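Local coordinates for Ufm1-specific protease (Caenorhabditis elegans, PDB 5EJJ), which cleaves the peptide bond at the C-terminal glycine of the ubiquitin-like modifier Ufm1, acting as a thiol protease that removes it from target proteins, at residues R174-E179 with D251-L256; E242-A247 with L301-L306. One frame throughout, in Å; residues are numbered along the deposited sequence.

Interaction 1: residues R174-E179 with D251-L256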
loop_
_atom_site.group_PDB
_atom_site.type_symbol
_atom_site.label_atom_id
_atom_site.label_comp_id
_atom_site.label_asym_id
_atom_site.label_seq_id
_atom_site.Cartn_x
_atom_site.Cartn_y
_atom_site.Cartn_z
ATOM N N ARG A 174 -9.751 -25.142 -8.245
ATOM C CA ARG A 174 -10.101 -25.707 -9.534
ATOM C C ARG A 174 -11.600 -25.684 -9.553
ATOM O O ARG A 174 -12.209 -25.648 -8.499
ATOM C CB ARG A 174 -9.622 -27.147 -9.590
ATOM C CG ARG A 174 -9.339 -27.727 -10.986
ATOM C CD ARG A 174 -9.215 -29.264 -10.934
ATOM N NE ARG A 174 -10.327 -29.791 -10.131
ATOM C CZ ARG A 174 -10.234 -30.207 -8.865
ATOM N NH1 ARG A 174 -9.061 -30.198 -8.223
ATOM N NH2 ARG A 174 -11.328 -30.640 -8.244
ATOM N N GLU A 175 -12.199 -25.669 -10.737
ATOM C CA GLU A 175 -13.653 -25.722 -10.861
ATOM C C GLU A 175 -14.131 -27.046 -10.266
ATOM O O GLU A 175 -13.352 -27.988 -10.141
ATOM C CB GLU A 175 -14.074 -25.576 -12.322
ATOM C CG GLU A 175 -15.557 -25.388 -12.556
ATOM C CD GLU A 175 -15.966 -25.724 -13.992
ATOM O OE1 GLU A 175 -15.148 -26.333 -14.733
ATOM O OE2 GLU A 175 -17.109 -25.381 -14.380
ATOM N N GLN A 176 -15.401 -27.097 -9.875
ATOM C CA GLN A 176 -15.941 -28.164 -9.030
ATOM C C GLN A 176 -17.452 -28.047 -9.027
ATOM O O GLN A 176 -17.989 -26.934 -9.004
ATOM C CB GLN A 176 -15.488 -27.982 -7.577
ATOM C CG GLN A 176 -14.259 -28.770 -7.120
ATOM C CD GLN A 176 -13.867 -28.424 -5.679
ATOM O OE1 GLN A 176 -14.301 -27.395 -5.130
ATOM N NE2 GLN A 176 -13.054 -29.286 -5.059
ATOM N N LYS A 177 -18.144 -29.184 -9.034
ATOM C CA LYS A 177 -19.591 -29.181 -8.814
ATOM C C LYS A 177 -19.808 -28.713 -7.371
ATOM O O LYS A 177 -18.993 -29.038 -6.492
ATOM C CB LYS A 177 -20.184 -30.582 -9.013
ATOM C CG LYS A 177 -19.625 -31.376 -10.204
ATOM C CD LYS A 177 -19.530 -32.873 -9.867
ATOM C CE LYS A 177 -19.021 -33.719 -11.037
ATOM N NZ LYS A 177 -18.755 -35.142 -10.630
ATOM N N PRO A 178 -20.880 -27.929 -7.125
ATOM C CA PRO A 178 -21.184 -27.396 -5.786
ATOM C C PRO A 178 -21.054 -28.435 -4.663
ATOM O O PRO A 178 -20.423 -28.148 -3.647
ATOM C CB PRO A 178 -22.629 -26.906 -5.931
ATOM C CG PRO A 178 -22.695 -26.450 -7.341
ATOM C CD PRO A 178 -21.829 -27.421 -8.136
ATOM N N GLU A 179 -21.611 -29.627 -4.865
ATOM C CA GLU A 179 -21.517 -30.697 -3.878
ATOM C C GLU A 179 -20.088 -31.067 -3.503
ATOM O O GLU A 179 -19.857 -31.625 -2.437
ATOM C CB GLU A 179 -22.238 -31.949 -4.365
ATOM C CG GLU A 179 -21.736 -32.476 -5.692
ATOM C CD GLU A 179 -22.540 -31.936 -6.860
ATOM O OE1 GLU A 179 -23.198 -30.875 -6.691
ATOM O OE2 GLU A 179 -22.523 -32.584 -7.936
ATOM N N ASP A 251 -14.511 -19.234 3.965
ATOM C CA ASP A 251 -15.105 -19.588 2.656
ATOM C C ASP A 251 -14.635 -20.912 2.058
ATOM O O ASP A 251 -13.544 -21.397 2.364
ATOM C CB ASP A 251 -15.104 -18.443 1.616
ATOM C CG ASP A 251 -13.761 -17.749 1.488
ATOM O OD1 ASP A 251 -13.756 -16.574 1.064
ATOM O OD2 ASP A 251 -12.716 -18.356 1.806
ATOM N N SER A 252 -15.509 -21.482 1.228
ATOM C CA SER A 252 -15.348 -22.826 0.693
ATOM C C SER A 252 -14.513 -22.792 -0.550
ATOM O O SER A 252 -14.552 -21.816 -1.290
ATOM C CB SER A 252 -16.714 -23.444 0.354
ATOM O OG SER A 252 -17.263 -22.961 -0.870
ATOM N N SER A 253 -13.768 -23.871 -0.779
ATOM C CA SER A 253 -12.954 -24.045 -1.986
ATOM C C SER A 253 -13.721 -23.581 -3.225
ATOM O O SER A 253 -13.125 -23.056 -4.150
ATOM C CB SER A 253 -12.502 -25.511 -2.138
ATOM O OG SER A 253 -13.567 -26.373 -2.554
ATOM N N LEU A 254 -15.042 -23.739 -3.227
ATOM C CA LEU A 254 -15.840 -23.212 -4.325
ATOM C C LEU A 254 -15.783 -21.687 -4.395
ATOM O O LEU A 254 -15.549 -21.110 -5.460
ATOM C CB LEU A 254 -17.292 -23.652 -4.222
ATOM C CG LEU A 254 -18.103 -23.209 -5.440
ATOM C CD1 LEU A 254 -17.613 -23.902 -6.694
ATOM C CD2 LEU A 254 -19.576 -23.469 -5.253
ATOM N N ASP A 255 -16.021 -21.044 -3.253
ATOM C CA ASP A 255 -15.959 -19.589 -3.147
ATOM C C ASP A 255 -14.598 -19.095 -3.623
ATOM O O ASP A 255 -14.516 -18.076 -4.311
ATOM C CB ASP A 255 -16.175 -19.142 -1.696
ATOM C CG ASP A 255 -17.635 -19.257 -1.232
ATOM O OD1 ASP A 255 -18.557 -18.852 -1.994
ATOM O OD2 ASP A 255 -17.846 -19.736 -0.082
ATOM N N LEU A 256 -13.534 -19.815 -3.258
ATOM C CA LEU A 256 -12.187 -19.451 -3.683
ATOM C C LEU A 256 -12.070 -19.486 -5.191
ATOM O O LEU A 256 -11.340 -18.709 -5.774
ATOM C CB LEU A 256 -11.138 -20.402 -3.115
ATOM C CG LEU A 256 -10.630 -20.302 -1.679
ATOM C CD1 LEU A 256 -10.025 -18.945 -1.335
ATOM C CD2 LEU A 256 -11.745 -20.631 -0.754
#

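Interaction 2: residues E242-A247 with L301-L306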
loop_
_atom_site.group_PDB
_atom_site.type_symbol
_atom_site.label_atom_id
_atom_site.label_comp_id
_atom_site.label_asym_id
_atom_site.label_seq_id
_atom_site.Cartn_x
_atom_site.Cartn_y
_atom_site.Cartn_z
ATOM N N GLU A 242 1.209 -10.810 -11.942
ATOM C CA GLU A 242 0.492 -11.244 -10.751
ATOM C C GLU A 242 -0.988 -11.315 -11.021
ATOM O O GLU A 242 -1.519 -10.530 -11.799
ATOM C CB GLU A 242 0.650 -10.220 -9.635
ATOM C CG GLU A 242 2.047 -10.020 -9.083
ATOM C CD GLU A 242 2.083 -9.063 -7.859
ATOM O OE1 GLU A 242 1.331 -8.039 -7.850
ATOM O OE2 GLU A 242 2.865 -9.350 -6.903
ATOM N N VAL A 243 -1.666 -12.241 -10.356
ATOM C CA VAL A 243 -3.104 -12.137 -10.194
ATOM C C VAL A 243 -3.435 -12.435 -8.733
ATOM O O VAL A 243 -3.186 -13.537 -8.246
ATOM C CB VAL A 243 -3.858 -13.080 -11.116
ATOM C CG1 VAL A 243 -5.337 -12.928 -10.914
ATOM C CG2 VAL A 243 -3.515 -12.786 -12.551
ATOM N N VAL A 244 -3.984 -11.433 -8.038
ATOM C CA VAL A 244 -4.213 -11.487 -6.597
ATOM C C VAL A 244 -5.692 -11.492 -6.281
ATOM O O VAL A 244 -6.433 -10.655 -6.782
ATOM C CB VAL A 244 -3.628 -10.269 -5.909
ATOM C CG1 VAL A 244 -3.708 -10.456 -4.440
ATOM C CG2 VAL A 244 -2.202 -10.059 -6.337
ATOM N N PHE A 245 -6.128 -12.440 -5.455
ATOM C CA PHE A 245 -7.511 -12.470 -4.978
ATOM C C PHE A 245 -7.600 -12.810 -3.485
ATOM O O PHE A 245 -6.787 -13.578 -2.971
ATOM C CB PHE A 245 -8.348 -13.428 -5.805
ATOM C CG PHE A 245 -7.931 -14.872 -5.707
ATOM C CD1 PHE A 245 -6.924 -15.378 -6.521
ATOM C CD2 PHE A 245 -8.592 -15.747 -4.844
ATOM C CE1 PHE A 245 -6.567 -16.727 -6.462
ATOM C CE2 PHE A 245 -8.233 -17.100 -4.775
ATOM C CZ PHE A 245 -7.216 -17.587 -5.588
ATOM N N PRO A 246 -8.573 -12.212 -2.775
ATOM C CA PRO A 246 -8.704 -12.418 -1.334
ATOM C C PRO A 246 -9.171 -13.804 -0.896
ATOM O O PRO A 246 -10.117 -14.346 -1.444
ATOM C CB PRO A 246 -9.741 -11.371 -0.930
ATOM C CG PRO A 246 -10.431 -11.040 -2.153
ATOM C CD PRO A 246 -9.433 -11.114 -3.227
ATOM N N ALA A 247 -8.479 -14.344 0.109
ATOM C CA ALA A 247 -8.881 -15.533 0.864
ATOM C C ALA A 247 -9.474 -15.087 2.197
ATOM O O ALA A 247 -8.733 -14.666 3.097
ATOM C CB ALA A 247 -7.664 -16.374 1.136
ATOM N N LEU A 301 -7.071 -4.104 -1.568
ATOM C CA LEU A 301 -5.978 -3.776 -2.479
ATOM C C LEU A 301 -6.453 -3.127 -3.771
ATOM O O LEU A 301 -7.642 -3.142 -4.073
ATOM C CB LEU A 301 -5.190 -5.042 -2.799
ATOM C CG LEU A 301 -4.573 -5.748 -1.588
ATOM C CD1 LEU A 301 -4.110 -7.148 -1.945
ATOM C CD2 LEU A 301 -3.404 -4.928 -1.045
ATOM N N LEU A 302 -5.514 -2.558 -4.517
ATOM C CA LEU A 302 -5.759 -1.928 -5.810
ATOM C C LEU A 302 -4.870 -2.615 -6.831
ATOM O O LEU A 302 -3.671 -2.782 -6.597
ATOM C CB LEU A 302 -5.371 -0.453 -5.759
ATOM C CG LEU A 302 -5.266 0.348 -7.059
ATOM C CD1 LEU A 302 -6.607 0.657 -7.667
ATOM C CD2 LEU A 302 -4.608 1.631 -6.757
ATOM N N HIS A 303 -5.445 -3.006 -7.969
ATOM C CA HIS A 303 -4.751 -3.868 -8.916
ATOM C C HIS A 303 -4.634 -3.193 -10.260
ATOM O O HIS A 303 -5.620 -2.761 -10.822
ATOM C CB HIS A 303 -5.510 -5.160 -9.089
ATOM C CG HIS A 303 -5.961 -5.762 -7.806
ATOM N ND1 HIS A 303 -5.343 -6.857 -7.247
ATOM C CD2 HIS A 303 -6.972 -5.428 -6.969
ATOM C CE1 HIS A 303 -5.959 -7.170 -6.123
ATOM N NE2 HIS A 303 -6.948 -6.316 -5.929
ATOM N N LEU A 304 -3.429 -3.099 -10.793
ATOM C CA LEU A 304 -3.254 -2.328 -12.002
ATOM C C LEU A 304 -2.215 -2.938 -12.915
ATOM O O LEU A 304 -1.178 -3.436 -12.464
ATOM C CB LEU A 304 -2.844 -0.898 -11.659
ATOM C CG LEU A 304 -3.800 -0.048 -10.826
ATOM C CD1 LEU A 304 -3.122 1.241 -10.448
ATOM C CD2 LEU A 304 -5.086 0.211 -11.586
ATOM N N GLN A 305 -2.524 -2.904 -14.206
ATOM C CA GLN A 305 -1.566 -3.172 -15.267
ATOM C C GLN A 305 -0.979 -1.820 -15.630
ATOM O O GLN A 305 -1.726 -0.888 -15.967
ATOM C CB GLN A 305 -2.287 -3.767 -16.462
ATOM C CG GLN A 305 -3.068 -4.980 -16.096
ATOM C CD GLN A 305 -2.158 -6.029 -15.536
ATOM O OE1 GLN A 305 -2.173 -6.297 -14.339
ATOM N NE2 GLN A 305 -1.324 -6.611 -16.391
ATOM N N LEU A 306 0.344 -1.693 -15.512
ATOM C CA LEU A 306 1.016 -0.400 -15.708
ATOM C C LEU A 306 1.733 -0.283 -17.060
ATOM O O LEU A 306 2.504 -1.170 -17.446
ATOM C CB LEU A 306 2.009 -0.163 -14.584
ATOM C CG LEU A 306 1.396 -0.019 -13.209
ATOM C CD1 LEU A 306 2.502 0.093 -12.209
ATOM C CD2 LEU A 306 0.506 1.204 -13.187
HETATM O O HOH W 1 -1.837 -9.567 -14.514
#

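Interaction 1: residues R174-E179 with D251-L256
Gln176 and Ser253 join the loop after strand 171-173 to the first turn of helix 253-280, where a serine meets the loop through a hydrogen bond to a side chain and a leucine through its methyls. From its CB, Gln176 reaches toward the helix along an extended chain (chi2 176°), which puts its CD 3.7 Å from Ser253 OG. Its OE1 goes further and accepts a hydrogen bond from that hydroxyl, OE1 to Ser253 OG being 2.9 Å; the donor lies in the carbonyl plane on a lone pair, at a C=O...donor angle of 127°. NE2 makes a weak hydrogen bond to Gln182 OE1, and the backbone N of the same residue is hydrogen-bonded to Ser253 OG. A leucine in place of Gln176 would probably leave the Ser253 hydroxyl without this acceptor and Gln182 OE1 without its weak partner. Next along the helix, Leu254 has CG anti to its backbone N (chi1 -175°), and its two methyls cover the neighbouring loop backbone: CD1 is 3.8 Å from Gln176 O, and CD2 is 4.3 Å from Pro178 CA. Ser252 precedes the helix as N-cap. Its backbone N donates to Asp255 OD2 at 3.2 Å, and Asp255 N returns a weak bond to Ser252 OG at 3.3 Å, the reciprocal pair that defines a capping box at a helix N-terminus.

Interaction 2: residues E242-A247 with L301-L306
Val244 and His303 mark the nearest approach of two extended strands that run in opposite directions, their CA atoms 8.0 Å apart, too far for direct backbone pairing. The arrangement is side-chain packing between separate β-sheets: strand 235-247 is the outermost strand of a five-stranded mixed sheet, while 302-306 pairs with 289-293 in a two-stranded antiparallel one. The side chain of Val244 is directed toward strand 302-306 and meets two partners. Its CB lies in the plane of the His303 imidazole, at the ring edge, 3.9 Å from CE1, and its carbonyl O approaches that CE1 obliquely at 3.6 Å. The far nitrogen of the ring, NE2, is hydrogen-bonded to Ser70 OG, which helps fix the ring's rotation. Because CG1 of Val244 stands anti to the backbone N (chi1 -172°), that methyl can reach Leu301 CD1 at 4.2 Å, the two side chains crossing at about a right angle. Thr292 of the partner strand packs against both Val244 and Leu301. Farther along, Gln305 OE1 is bonded to Ser290 OG and Arg267 NH1. It also receives a water-mediated link, one water donating to Glu242 O at 2.9 Å and to Gln305 OE1 at 3.3 Å.

Both contacts depend on one continuous piece of chain, since strand 235-247 of interaction 2 leads into helix 253-280 of interaction 1. Their centres lie about 21 Å apart, yet they touch directly: Leu256 O comes to 3.6 Å from Phe245 CE2, where the helix packs on the strand. The chemistry differs with the place in the fold. Interaction 1 is partly buried near the periphery, and one direct side-chain hydrogen bond joins a loop to a helix start, with leucine methyls laid over backbone. Interaction 2 is fully buried nearer the chain's centre and joins two sheets by van der Waals packing, supplemented by a bridging water. Arg259 of the helix reaches both, by a salt bridge to Asp251 and an NE hydrogen bond to Pro246 O.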